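Succinyl-CoA ligase (ADP-forming) subunit alpha (PDB 6HXI) binds coenzyme A and joins a CoA-ligase-family region to a mostly helical citrate-synthase-like region within one long chain. Local coordinates at residues Gln26-Phe31 and Ser39-Ala44; Ile53-Trp58 and Glu62-Met67; Ser507-Arg510 and Ser515-Leu518; Leu551-Gly556 and Glu561-Val566. All coordinates share one frame; numbering follows the deposited sequence. Where two conformers were deposited one is given.

In the fold
Contacts 1 and 2 belong to the Rossmann-like seven-stranded sheet near the N-terminus, contacts 3 and 4 to the helical citrate-synthase-like part; the centres of contacts 1 and 3 lie about 71 Å apart. Contact 1 is buried apolar packing of helix 22-34 on the way into strand 42-46. Contact 2, at the sheet edge, adds backbone bonds and a salt bridge that faces a neighbouring subunit. The two meet where Phe57 N hydrogen-bonds Gln26 OE1 (2.9 Å). Helix 540-555 supplies one side of contact 4 and packs against contact 3, and the two touch through Ser515 and Ser554. Contact 3 is small and partly buried, whereas contact 4 is a buried methionine-centred packing.

Contact 1 (Gln26-Phe31 and Ser39-Ala44); sequences QRMLDF and SPSISA
Met28 and Leu29 both set CG anti to the carbonyl carbon, and Met28 then bends at its last torsion (chi3 72°), which swings CE over toward Ser41 and Ile42. Ile42, its CG1 likewise anti to the carbonyl carbon (chi1 -60°), sends CD1 back across the methionine at about a right angle. There CD1 lies 3.8 Å from Met28 CB and 4.0 Å from Met28 SD, while Met28 CE sits 3.9 Å from Ile42 CG1. At the next residue, Leu29 CD2 presses on Pro40 CB at 3.5 Å. These residues join helix 22-34 to the loop leading into strand 42-46, the second parallel strand of the beta-alpha-beta unit that begins at strand 15-18 in a Rossmann-like sheet. Leu65 of the neighbouring strand packs on Ile42, and Phe149 covers Met28 and Ser41. No direct hydrogen bond crosses between the segments. Ser41 OG is hydrogen-bonded chiefly to Asp32 OD2, just beyond the helix segment. A water also donates to Ser41 OG at 3.0 Å and, weakly, to Met28 O at 3.4 Å. Helix 22-34 and the approach to strand 42-46 therefore meet by apolar packing, while buried Ser41 OG is satisfied by Asp32 and a water bridging only weakly to the helix.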
loop_
_atom_site.group_PDB
_atom_site.type_symbol
_atom_site.label_atom_id
_atom_site.label_comp_id
_atom_site.label_asym_id
_atom_site.label_seq_id
_atom_site.Cartn_x
_atom_site.Cartn_y
_atom_site.Cartn_z
ATOM N N GLN B 26 12.335 35.985 12.238
ATOM C CA GLN B 26 13.417 36.161 11.272
ATOM C C GLN B 26 14.033 37.578 11.304
ATOM O O GLN B 26 15.252 37.701 11.203
ATOM C CB GLN B 26 12.998 35.763 9.835
ATOM C CG GLN B 26 14.199 35.674 8.865
ATOM C CD GLN B 26 15.233 34.671 9.331
ATOM O OE1 GLN B 26 15.048 33.455 9.218
ATOM N NE2 GLN B 26 16.322 35.145 9.917
ATOM N N ARG B 27 13.200 38.621 11.469
ATOM C CA ARG B 27 13.647 40.018 11.528
ATOM C C ARG B 27 14.568 40.231 12.718
ATOM O O ARG B 27 15.628 40.846 12.566
ATOM C CB ARG B 27 12.448 40.984 11.585
ATOM C CG ARG B 27 11.712 41.066 10.262
ATOM C CD ARG B 27 10.917 42.320 10.127
ATOM N NE ARG B 27 10.510 42.509 8.741
ATOM C CZ ARG B 27 9.291 42.266 8.288
ATOM N NH1 ARG B 27 8.999 42.468 7.015
ATOM N NH2 ARG B 27 8.352 41.806 9.105
ATOM N N MET B 28 14.187 39.681 13.897
ATOM C CA MET B 28 15.004 39.796 15.103
ATOM C C MET B 28 16.381 39.142 14.895
ATOM O O MET B 28 17.410 39.778 15.126
ATOM C CB MET B 28 14.277 39.218 16.327
ATOM C CG MET B 28 13.163 40.108 16.809
ATOM S SD MET B 28 12.215 39.436 18.192
ATOM C CE MET B 28 13.394 39.606 19.514
ATOM N N LEU B 29 16.396 37.902 14.371
ATOM C CA LEU B 29 17.623 37.159 14.110
ATOM C C LEU B 29 18.512 37.860 13.091
ATOM O O LEU B 29 19.736 37.894 13.266
ATOM C CB LEU B 29 17.312 35.727 13.649
ATOM C CG LEU B 29 16.651 34.844 14.685
ATOM C CD1 LEU B 29 16.124 33.560 14.048
ATOM C CD2 LEU B 29 17.612 34.529 15.817
ATOM N N ASP B 30 17.898 38.449 12.052
ATOM C CA ASP B 30 18.622 39.161 11.006
ATOM C C ASP B 30 19.358 40.378 11.580
ATOM O O ASP B 30 20.491 40.651 11.189
ATOM C CB ASP B 30 17.654 39.569 9.875
ATOM C CG ASP B 30 17.363 38.490 8.846
ATOM O OD1 ASP B 30 17.968 37.402 8.935
ATOM O OD2 ASP B 30 16.568 38.756 7.921
ATOM N N PHE B 31 18.726 41.078 12.522
ATOM C CA PHE B 31 19.304 42.246 13.194
ATOM C C PHE B 31 20.487 41.814 14.068
ATOM O O PHE B 31 21.541 42.420 13.995
ATOM C CB PHE B 31 18.240 42.965 14.038
ATOM C CG PHE B 31 18.710 44.275 14.627
ATOM C CD1 PHE B 31 19.069 45.343 13.805
ATOM C CD2 PHE B 31 18.801 44.442 16.003
ATOM C CE1 PHE B 31 19.492 46.567 14.355
ATOM C CE2 PHE B 31 19.242 45.663 16.550
ATOM C CZ PHE B 31 19.571 46.715 15.721
ATOM N N SER B 39 25.338 35.734 20.199
ATOM C CA SER B 39 24.218 34.801 20.244
ATOM C C SER B 39 22.900 35.408 19.722
ATOM O O SER B 39 22.705 36.625 19.827
ATOM C CB SER B 39 24.027 34.290 21.677
ATOM O OG SER B 39 23.423 33.005 21.698
ATOM N N PRO B 40 21.943 34.573 19.242
ATOM C CA PRO B 40 20.626 35.112 18.869
ATOM C C PRO B 40 19.931 35.764 20.079
ATOM O O PRO B 40 20.146 35.350 21.222
ATOM C CB PRO B 40 19.866 33.859 18.430
ATOM C CG PRO B 40 20.926 32.891 18.031
ATOM C CD PRO B 40 21.978 33.105 19.047
ATOM N N SER B 41 19.119 36.784 19.837
ATOM C CA SER B 41 18.398 37.496 20.901
ATOM C C SER B 41 17.154 36.723 21.398
ATOM O O SER B 41 16.458 37.224 22.275
ATOM C CB SER B 41 17.956 38.863 20.397
ATOM O OG SER B 41 17.054 38.715 19.311
ATOM N N ILE B 42 16.853 35.552 20.801
ATOM C CA ILE B 42 15.678 34.744 21.102
ATOM C C ILE B 42 16.106 33.408 21.696
ATOM O O ILE B 42 16.786 32.635 21.024
ATOM C CB ILE B 42 14.808 34.522 19.831
ATOM C CG1 ILE B 42 14.306 35.862 19.236
ATOM C CG2 ILE B 42 13.668 33.524 20.096
ATOM C CD1 ILE B 42 13.705 35.725 17.795
ATOM N N SER B 43 15.672 33.133 22.932
ATOM C CA SER B 43 15.942 31.874 23.619
ATOM C C SER B 43 14.878 30.848 23.186
ATOM O O SER B 43 15.225 29.700 22.908
ATOM C CB SER B 43 15.906 32.075 25.132
ATOM O OG SER B 43 17.033 32.798 25.595
ATOM N N ALA B 44 13.579 31.263 23.124
ATOM C CA ALA B 44 12.488 30.362 22.732
ATOM C C ALA B 44 11.286 31.090 22.150
ATOM O O ALA B 44 11.109 32.299 22.344
ATOM C CB ALA B 44 12.036 29.502 23.924
HETATM O O HOH W 1 17.052 41.468 18.080
#

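Contact 2 (Ile53-Trp58 and Glu62-Met67); sequences IHKAFW and EIILPM
Glu62 faces Phe57 and Lys55 near the turn of a beta hairpin whose first strand, 52-58, forms the edge of the seven-stranded sheet within this chain. Its CG rests 3.7 Å from Phe57 CE1, and OE2 hangs over one face of that ring, toward the rim. Lys55, folded by bends in its last two torsions, brings NZ to 3.2 Å from Glu62 OE2, a salt bridge made from above the carboxylate plane, 47° out of it. Thr353 of a second subunit engages both charges, its OG1 bonding Glu62 OE1 and its O bonding Lys55 NZ, so the pair is part of the interface. Next comes Ile63, paired with Ala56 in a hydrogen-bonded antiparallel pair: Ile63 N reaches Ala56 O at 2.8 Å, and Ala56 N reaches Ile63 O at 3.1 Å. Ile64 returns to the face of Glu62, where its CD1 lies 3.7 Å from Lys55 CB and its CG2 3.6 Å from Ile53 CG2; Ile356 of the second subunit packs over this patch. Leu65 repeats the two-bond pairing with His54, Leu65 N giving an almost straight bond (176°, 2.7 Å) to His54 O. Pro66 stands across from Ile53 in a non-hydrogen-bonded pair. Last, Met67 turns at chi3 (75°), leaving its CE 3.8 Å from Ile53 O.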
loop_
_atom_site.group_PDB
_atom_site.type_symbol
_atom_site.label_atom_id
_atom_site.label_comp_id
_atom_site.label_asym_id
_atom_site.label_seq_id
_atom_site.Cartn_x
_atom_site.Cartn_y
_atom_site.Cartn_z
ATOM N N ILE B 53 10.073 22.561 17.557
ATOM C CA ILE B 53 11.191 23.328 17.031
ATOM C C ILE B 53 10.762 24.261 15.941
ATOM O O ILE B 53 9.747 24.025 15.263
ATOM C CB ILE B 53 12.370 22.434 16.556
ATOM C CG1 ILE B 53 11.945 21.435 15.442
ATOM C CG2 ILE B 53 13.075 21.757 17.713
ATOM C CD1 ILE B 53 13.169 20.793 14.664
ATOM N N HIS B 54 11.553 25.326 15.761
ATOM C CA HIS B 54 11.366 26.274 14.690
ATOM C C HIS B 54 12.724 26.516 14.048
ATOM O O HIS B 54 13.700 26.760 14.737
ATOM C CB HIS B 54 10.750 27.568 15.203
ATOM C CG HIS B 54 10.729 28.677 14.181
ATOM N ND1 HIS B 54 9.880 28.638 13.083
ATOM C CD2 HIS B 54 11.472 29.808 14.112
ATOM C CE1 HIS B 54 10.128 29.746 12.394
ATOM N NE2 HIS B 54 11.077 30.478 12.975
ATOM N N LYS B 55 12.790 26.423 12.736
ATOM C CA LYS B 55 14.027 26.662 11.998
ATOM C C LYS B 55 14.002 28.048 11.354
ATOM O O LYS B 55 13.029 28.428 10.725
ATOM C CB LYS B 55 14.224 25.543 10.957
ATOM C CG LYS B 55 15.504 25.665 10.127
ATOM C CD LYS B 55 15.837 24.365 9.361
ATOM C CE LYS B 55 14.757 23.904 8.422
ATOM N NZ LYS B 55 14.328 24.982 7.499
ATOM N N ALA B 56 15.080 28.796 11.507
ATOM C CA ALA B 56 15.250 30.132 10.950
ATOM C C ALA B 56 16.704 30.298 10.502
ATOM O O ALA B 56 17.537 29.422 10.757
ATOM C CB ALA B 56 14.908 31.173 12.007
ATOM N N PHE B 57 17.013 31.423 9.871
ATOM C CA PHE B 57 18.363 31.748 9.433
ATOM C C PHE B 57 19.130 32.579 10.450
ATOM O O PHE B 57 18.568 33.458 11.107
ATOM C CB PHE B 57 18.317 32.591 8.146
ATOM C CG PHE B 57 18.113 31.845 6.864
ATOM C CD1 PHE B 57 19.097 30.987 6.374
ATOM C CD2 PHE B 57 16.943 31.999 6.133
ATOM C CE1 PHE B 57 18.926 30.328 5.161
ATOM C CE2 PHE B 57 16.775 31.336 4.918
ATOM C CZ PHE B 57 17.766 30.496 4.446
ATOM N N TRP B 58 20.454 32.371 10.464
ATOM C CA TRP B 58 21.486 33.141 11.153
ATOM C C TRP B 58 22.426 33.499 9.993
ATOM O O TRP B 58 23.318 32.732 9.659
ATOM C CB TRP B 58 22.204 32.294 12.215
ATOM C CG TRP B 58 23.236 33.077 12.970
ATOM C CD1 TRP B 58 24.592 33.009 12.823
ATOM C CD2 TRP B 58 22.988 34.104 13.935
ATOM N NE1 TRP B 58 25.205 33.904 13.671
ATOM C CE2 TRP B 58 24.242 34.575 14.381
ATOM C CE3 TRP B 58 21.825 34.637 14.504
ATOM C CZ2 TRP B 58 24.363 35.573 15.352
ATOM C CZ3 TRP B 58 21.943 35.611 15.482
ATOM C CH2 TRP B 58 23.196 36.084 15.884
ATOM N N GLU B 62 21.347 28.009 8.815
ATOM C CA GLU B 62 20.093 27.691 9.463
ATOM C C GLU B 62 20.282 27.215 10.887
ATOM O O GLU B 62 21.191 26.439 11.164
ATOM C CB GLU B 62 19.306 26.699 8.634
ATOM C CG GLU B 62 18.739 27.347 7.388
ATOM C CD GLU B 62 17.782 26.455 6.629
ATOM O OE1 GLU B 62 18.146 25.289 6.352
ATOM O OE2 GLU B 62 16.641 26.902 6.368
ATOM N N ILE B 63 19.454 27.721 11.804
ATOM C CA ILE B 63 19.535 27.388 13.230
ATOM C C ILE B 63 18.201 26.873 13.755
ATOM O O ILE B 63 17.181 27.101 13.117
ATOM C CB ILE B 63 20.116 28.557 14.110
ATOM C CG1 ILE B 63 19.210 29.811 14.098
ATOM C CG2 ILE B 63 21.571 28.893 13.726
ATOM C CD1 ILE B 63 19.286 30.639 15.367
ATOM N N ILE B 64 18.206 26.216 14.912
ATOM C CA ILE B 64 16.985 25.681 15.517
ATOM C C ILE B 64 16.637 26.457 16.780
ATOM O O ILE B 64 17.466 26.600 17.664
ATOM C CB ILE B 64 17.085 24.132 15.762
ATOM C CG1 ILE B 64 17.325 23.312 14.458
ATOM C CG2 ILE B 64 15.911 23.552 16.549
ATOM C CD1 ILE B 64 16.502 23.644 13.238
ATOM N N LEU B 65 15.403 26.902 16.887
ATOM C CA LEU B 65 14.913 27.535 18.108
ATOM C C LEU B 65 13.897 26.614 18.762
ATOM O O LEU B 65 13.041 26.073 18.060
ATOM C CB LEU B 65 14.280 28.914 17.858
ATOM C CG LEU B 65 15.235 29.998 17.340
ATOM C CD1 LEU B 65 14.496 31.275 17.120
ATOM C CD2 LEU B 65 16.438 30.189 18.271
ATOM N N PRO B 66 13.982 26.432 20.100
ATOM C CA PRO B 66 12.971 25.618 20.797
ATOM C C PRO B 66 11.635 26.358 20.881
ATOM O O PRO B 66 11.592 27.587 20.838
ATOM C CB PRO B 66 13.589 25.358 22.162
ATOM C CG PRO B 66 14.536 26.483 22.364
ATOM C CD PRO B 66 14.963 27.010 21.042
ATOM N N MET B 67 10.539 25.601 20.963
ATOM C CA MET B 67 9.199 26.154 20.934
ATOM C C MET B 67 8.344 25.495 22.010
ATOM O O MET B 67 8.241 24.269 22.047
ATOM C CB MET B 67 8.669 25.990 19.501
ATOM C CG MET B 67 7.401 26.725 19.215
ATOM S SD MET B 67 7.100 26.735 17.425
ATOM C CE MET B 67 6.559 25.073 17.149
#

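Contact 3 (Ser507-Arg510 and Ser515-Leu518); sequences SYAR and STEL
Thr516 meets Ala509 through its methyl branch, and van der Waals packing accounts for the whole direct contact. Thr516 CG2 comes to 3.5 Å from Ala509 O and 4.0 Å from Ala509 C, so the methyl rests against a helix carbonyl more closely than against the alanine side chain, whose CB is 4.4 Å from it. Arg510 N lies at a similar 4.4 Å from Thr516 CG2. The threonine torsion explains the choice of branch: with chi1 at 67°, OG1 lies between the backbone N and the carbonyl carbon, which leaves CG2 anti to the carbonyl carbon and directed at helix 500-512. The contact closes the short connection between two consecutive helices, 500-512 and 517-530, in the citrate-synthase-like region. Helix 540-555 backs the corner, Leu547 packing on Ala509 and Asp550 on Thr516.

Polar bonds all go elsewhere. Thr516 occupies the N-cap position of helix 517-530 but makes no capping bond with its side chain; its OG1 has a weak hydrogen bond with Asn520 OD1. The amide of Leu518, in the first turn of that helix, bonds Asp550 OD1, which ties the helix start to helix 540-555.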
loop_
_atom_site.group_PDB
_atom_site.type_symbol
_atom_site.label_atom_id
_atom_site.label_comp_id
_atom_site.label_asym_id
_atom_site.label_seq_id
_atom_site.Cartn_x
_atom_site.Cartn_y
_atom_site.Cartn_z
ATOM N N SER B 507 -26.828 -4.402 -22.957
ATOM C CA SER B 507 -28.120 -3.811 -23.355
ATOM C C SER B 507 -28.010 -2.263 -23.429
ATOM O O SER B 507 -28.391 -1.654 -24.427
ATOM C CB SER B 507 -29.284 -4.313 -22.494
ATOM O OG SER B 507 -29.055 -4.161 -21.102
ATOM N N TYR B 508 -27.343 -1.672 -22.452
ATOM C CA TYR B 508 -27.074 -0.236 -22.465
ATOM C C TYR B 508 -26.274 0.236 -23.725
ATOM O O TYR B 508 -26.638 1.240 -24.319
ATOM C CB TYR B 508 -26.388 0.193 -21.144
ATOM C CG TYR B 508 -26.134 1.685 -21.068
ATOM C CD1 TYR B 508 -27.112 2.552 -20.588
ATOM C CD2 TYR B 508 -24.986 2.246 -21.624
ATOM C CE1 TYR B 508 -26.941 3.935 -20.630
ATOM C CE2 TYR B 508 -24.797 3.631 -21.660
ATOM C CZ TYR B 508 -25.761 4.466 -21.128
ATOM O OH TYR B 508 -25.595 5.819 -21.167
ATOM N N ALA B 509 -25.179 -0.427 -24.082
ATOM C CA ALA B 509 -24.354 -0.038 -25.229
ATOM C C ALA B 509 -25.092 -0.203 -26.533
ATOM O O ALA B 509 -25.051 0.690 -27.387
ATOM C CB ALA B 509 -23.062 -0.832 -25.236
ATOM N N ARG B 510 -25.796 -1.319 -26.696
ATOM C CA ARG B 510 -26.587 -1.545 -27.906
ATOM C C ARG B 510 -27.628 -0.427 -28.074
ATOM O O ARG B 510 -27.692 0.175 -29.146
ATOM C CB ARG B 510 -27.234 -2.942 -27.902
ATOM C CG ARG B 510 -26.225 -4.061 -28.166
ATOM C CD ARG B 510 -26.902 -5.416 -28.201
ATOM N NE ARG B 510 -26.575 -6.161 -29.417
ATOM C CZ ARG B 510 -26.782 -7.465 -29.576
ATOM N NH1 ARG B 510 -26.458 -8.060 -30.715
ATOM N NH2 ARG B 510 -27.306 -8.185 -28.593
ATOM N N SER B 515 -21.771 3.750 -31.921
ATOM C CA SER B 515 -21.136 2.598 -32.575
ATOM C C SER B 515 -20.718 1.530 -31.557
ATOM O O SER B 515 -20.242 1.867 -30.477
ATOM C CB SER B 515 -19.911 3.028 -33.372
ATOM O OG SER B 515 -18.841 3.380 -32.512
ATOM N N THR B 516 -20.894 0.245 -31.921
ATOM C CA THR B 516 -20.531 -0.943 -31.128
ATOM C C THR B 516 -19.823 -1.947 -32.066
ATOM O O THR B 516 -20.189 -3.121 -32.078
ATOM C CB THR B 516 -21.785 -1.587 -30.466
ATOM O OG1 THR B 516 -22.632 -2.116 -31.484
ATOM C CG2 THR B 516 -22.590 -0.616 -29.576
ATOM N N GLU B 517 -18.837 -1.487 -32.869
ATOM C CA GLU B 517 -18.087 -2.324 -33.824
ATOM C C GLU B 517 -17.278 -3.448 -33.137
ATOM O O GLU B 517 -17.319 -4.604 -33.581
ATOM C CB GLU B 517 -17.167 -1.439 -34.668
ATOM C CG GLU B 517 -16.713 -2.067 -35.982
ATOM C CD GLU B 517 -15.696 -1.290 -36.806
ATOM O OE1 GLU B 517 -14.863 -0.560 -36.215
ATOM O OE2 GLU B 517 -15.690 -1.471 -38.045
ATOM N N LEU B 518 -16.557 -3.117 -32.043
ATOM C CA LEU B 518 -15.780 -4.131 -31.354
ATOM C C LEU B 518 -16.704 -5.081 -30.588
ATOM O O LEU B 518 -16.414 -6.286 -30.508
ATOM C CB LEU B 518 -14.670 -3.518 -30.514
ATOM C CG LEU B 518 -13.606 -4.498 -29.991
ATOM C CD1 LEU B 518 -12.930 -5.264 -31.117
ATOM C CD2 LEU B 518 -12.608 -3.791 -29.100
#

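Contact 4 (Leu551-Gly556 and Glu561-Val566); sequences LMSSCG and EEIDEV
Met552 carries most of the apolar contact, meeting both Ile563 and Val566. The end of the methionine and the branches of Val566 come tip to tip, Met552 SD lying 3.8 Å from Val566 CG1 and 4.0 Å from Val566 CG2. A bend at the last torsion (chi3 -69°) carries the methyl round to Ile563, with Met552 CE 3.8 Å from Ile563 CG2. Closer to the backbone, Met552 CB is 4.0 Å from Ile563 CG1, and these two side chains run past each other in opposite directions. Phe558, in the connection between the segments, also packs on both Met552 and Ile563. The segments form an antiparallel helical hairpin in the citrate-synthase-like region, their short axes 10.9 Å apart at 150°; at that spacing the long methionine bridges much of the gap. Gly556 leaves helical geometry with a positive phi of 81° and starts the turn.

A looser polar-to-apolar touch lies beside the methionine, where Ser553 OG approaches Ile563 CD1 at 4.1 Å while the hydroxyl itself bonds Ile549 O in the preceding helical turn. The covalent link is intermolecular: Cys555 SG forms a disulfide with Cys618 SG of a neighbouring subunit, fastening the end of helix 540-555 to another copy of the protein.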
loop_
_atom_site.group_PDB
_atom_site.type_symbol
_atom_site.label_atom_id
_atom_site.label_comp_id
_atom_site.label_asym_id
_atom_site.label_seq_id
_atom_site.Cartn_x
_atom_site.Cartn_y
_atom_site.Cartn_z
ATOM N N LEU B 551 -16.758 2.921 -26.736
ATOM C CA LEU B 551 -17.100 4.235 -26.182
ATOM C C LEU B 551 -16.109 5.279 -26.776
ATOM O O LEU B 551 -16.519 6.348 -27.253
ATOM C CB LEU B 551 -16.963 4.149 -24.634
ATOM C CG LEU B 551 -17.268 5.403 -23.816
ATOM C CD1 LEU B 551 -17.644 5.029 -22.397
ATOM C CD2 LEU B 551 -16.038 6.301 -23.688
ATOM N N MET B 552 -14.801 4.952 -26.714
ATOM C CA MET B 552 -13.751 5.821 -27.222
ATOM C C MET B 552 -13.863 6.050 -28.725
ATOM O O MET B 552 -13.727 7.186 -29.157
ATOM C CB MET B 552 -12.387 5.300 -26.834
ATOM C CG MET B 552 -12.078 5.548 -25.379
ATOM S SD MET B 552 -10.381 5.115 -25.016
ATOM C CE MET B 552 -10.438 3.374 -25.190
ATOM N N SER B 553 -14.173 4.996 -29.504
ATOM C CA SER B 553 -14.422 5.109 -30.940
ATOM C C SER B 553 -15.697 5.934 -31.199
ATOM O O SER B 553 -15.760 6.638 -32.197
ATOM C CB SER B 553 -14.587 3.729 -31.569
ATOM O OG SER B 553 -13.367 3.019 -31.496
ATOM N N SER B 554 -16.715 5.838 -30.320
ATOM C CA SER B 554 -17.967 6.623 -30.454
ATOM C C SER B 554 -17.702 8.110 -30.169
ATOM O O SER B 554 -18.276 8.933 -30.857
ATOM C CB SER B 554 -19.064 6.096 -29.539
ATOM O OG SER B 554 -19.476 4.785 -29.881
ATOM N N CYS B 555 -16.813 8.451 -29.192
ATOM C CA CYS B 555 -16.465 9.857 -28.873
ATOM C C CYS B 555 -15.886 10.589 -30.127
ATOM O O CYS B 555 -16.219 11.742 -30.364
ATOM C CB CYS B 555 -15.547 9.966 -27.642
ATOM S SG CYS B 555 -14.488 11.453 -27.599
ATOM N N GLY B 556 -15.109 9.875 -30.945
ATOM C CA GLY B 556 -14.501 10.397 -32.161
ATOM C C GLY B 556 -13.224 11.195 -31.952
ATOM O O GLY B 556 -12.455 11.356 -32.900
ATOM N N GLU B 561 -3.988 5.243 -32.053
ATOM C CA GLU B 561 -2.818 5.359 -31.173
ATOM C C GLU B 561 -3.237 5.754 -29.748
ATOM O O GLU B 561 -2.805 5.103 -28.779
ATOM C CB GLU B 561 -1.839 6.415 -31.707
ATOM C CG GLU B 561 -1.021 6.018 -32.924
ATOM C CD GLU B 561 0.111 6.984 -33.266
ATOM O OE1 GLU B 561 -0.181 8.169 -33.556
ATOM O OE2 GLU B 561 1.288 6.550 -33.267
ATOM N N GLU B 562 -4.064 6.829 -29.632
ATOM C CA GLU B 562 -4.604 7.322 -28.372
ATOM C C GLU B 562 -5.328 6.197 -27.626
ATOM O O GLU B 562 -5.126 6.025 -26.423
ATOM C CB GLU B 562 -5.567 8.478 -28.612
ATOM C CG GLU B 562 -4.868 9.796 -28.899
ATOM C CD GLU B 562 -5.849 10.917 -29.175
ATOM O OE1 GLU B 562 -6.251 11.058 -30.351
ATOM O OE2 GLU B 562 -6.272 11.605 -28.212
ATOM N N ILE B 563 -6.141 5.424 -28.352
ATOM C CA ILE B 563 -6.879 4.286 -27.814
ATOM C C ILE B 563 -5.887 3.207 -27.336
ATOM O O ILE B 563 -6.007 2.719 -26.204
ATOM C CB ILE B 563 -7.939 3.791 -28.831
ATOM C CG1 ILE B 563 -9.026 4.886 -29.005
ATOM C CG2 ILE B 563 -8.562 2.475 -28.385
ATOM C CD1 ILE B 563 -9.907 4.763 -30.145
ATOM N N ASP B 564 -4.846 2.925 -28.148
ATOM C CA ASP B 564 -3.829 1.929 -27.765
ATOM C C ASP B 564 -3.100 2.348 -26.482
ATOM O O ASP B 564 -2.859 1.511 -25.600
ATOM C CB ASP B 564 -2.851 1.668 -28.927
ATOM C CG ASP B 564 -3.293 0.601 -29.924
ATOM O OD1 ASP B 564 -4.087 -0.303 -29.530
ATOM O OD2 ASP B 564 -2.831 0.646 -31.087
ATOM N N GLU B 565 -2.833 3.663 -26.357
ATOM C CA GLU B 565 -2.196 4.260 -25.173
ATOM C C GLU B 565 -3.099 4.053 -23.945
ATOM O O GLU B 565 -2.615 3.645 -22.906
ATOM C CB GLU B 565 -1.892 5.755 -25.442
ATOM C CG GLU B 565 -1.396 6.551 -24.247
ATOM C CD GLU B 565 -1.120 8.031 -24.476
ATOM O OE1 GLU B 565 -1.894 8.702 -25.203
ATOM O OE2 GLU B 565 -0.129 8.525 -23.893
ATOM N N VAL B 566 -4.413 4.309 -24.077
ATOM C CA VAL B 566 -5.369 4.113 -22.997
ATOM C C VAL B 566 -5.296 2.664 -22.465
ATOM O O VAL B 566 -5.258 2.461 -21.257
ATOM C CB VAL B 566 -6.791 4.572 -23.382
ATOM C CG1 VAL B 566 -7.843 4.026 -22.399
ATOM C CG2 VAL B 566 -6.862 6.107 -23.474
#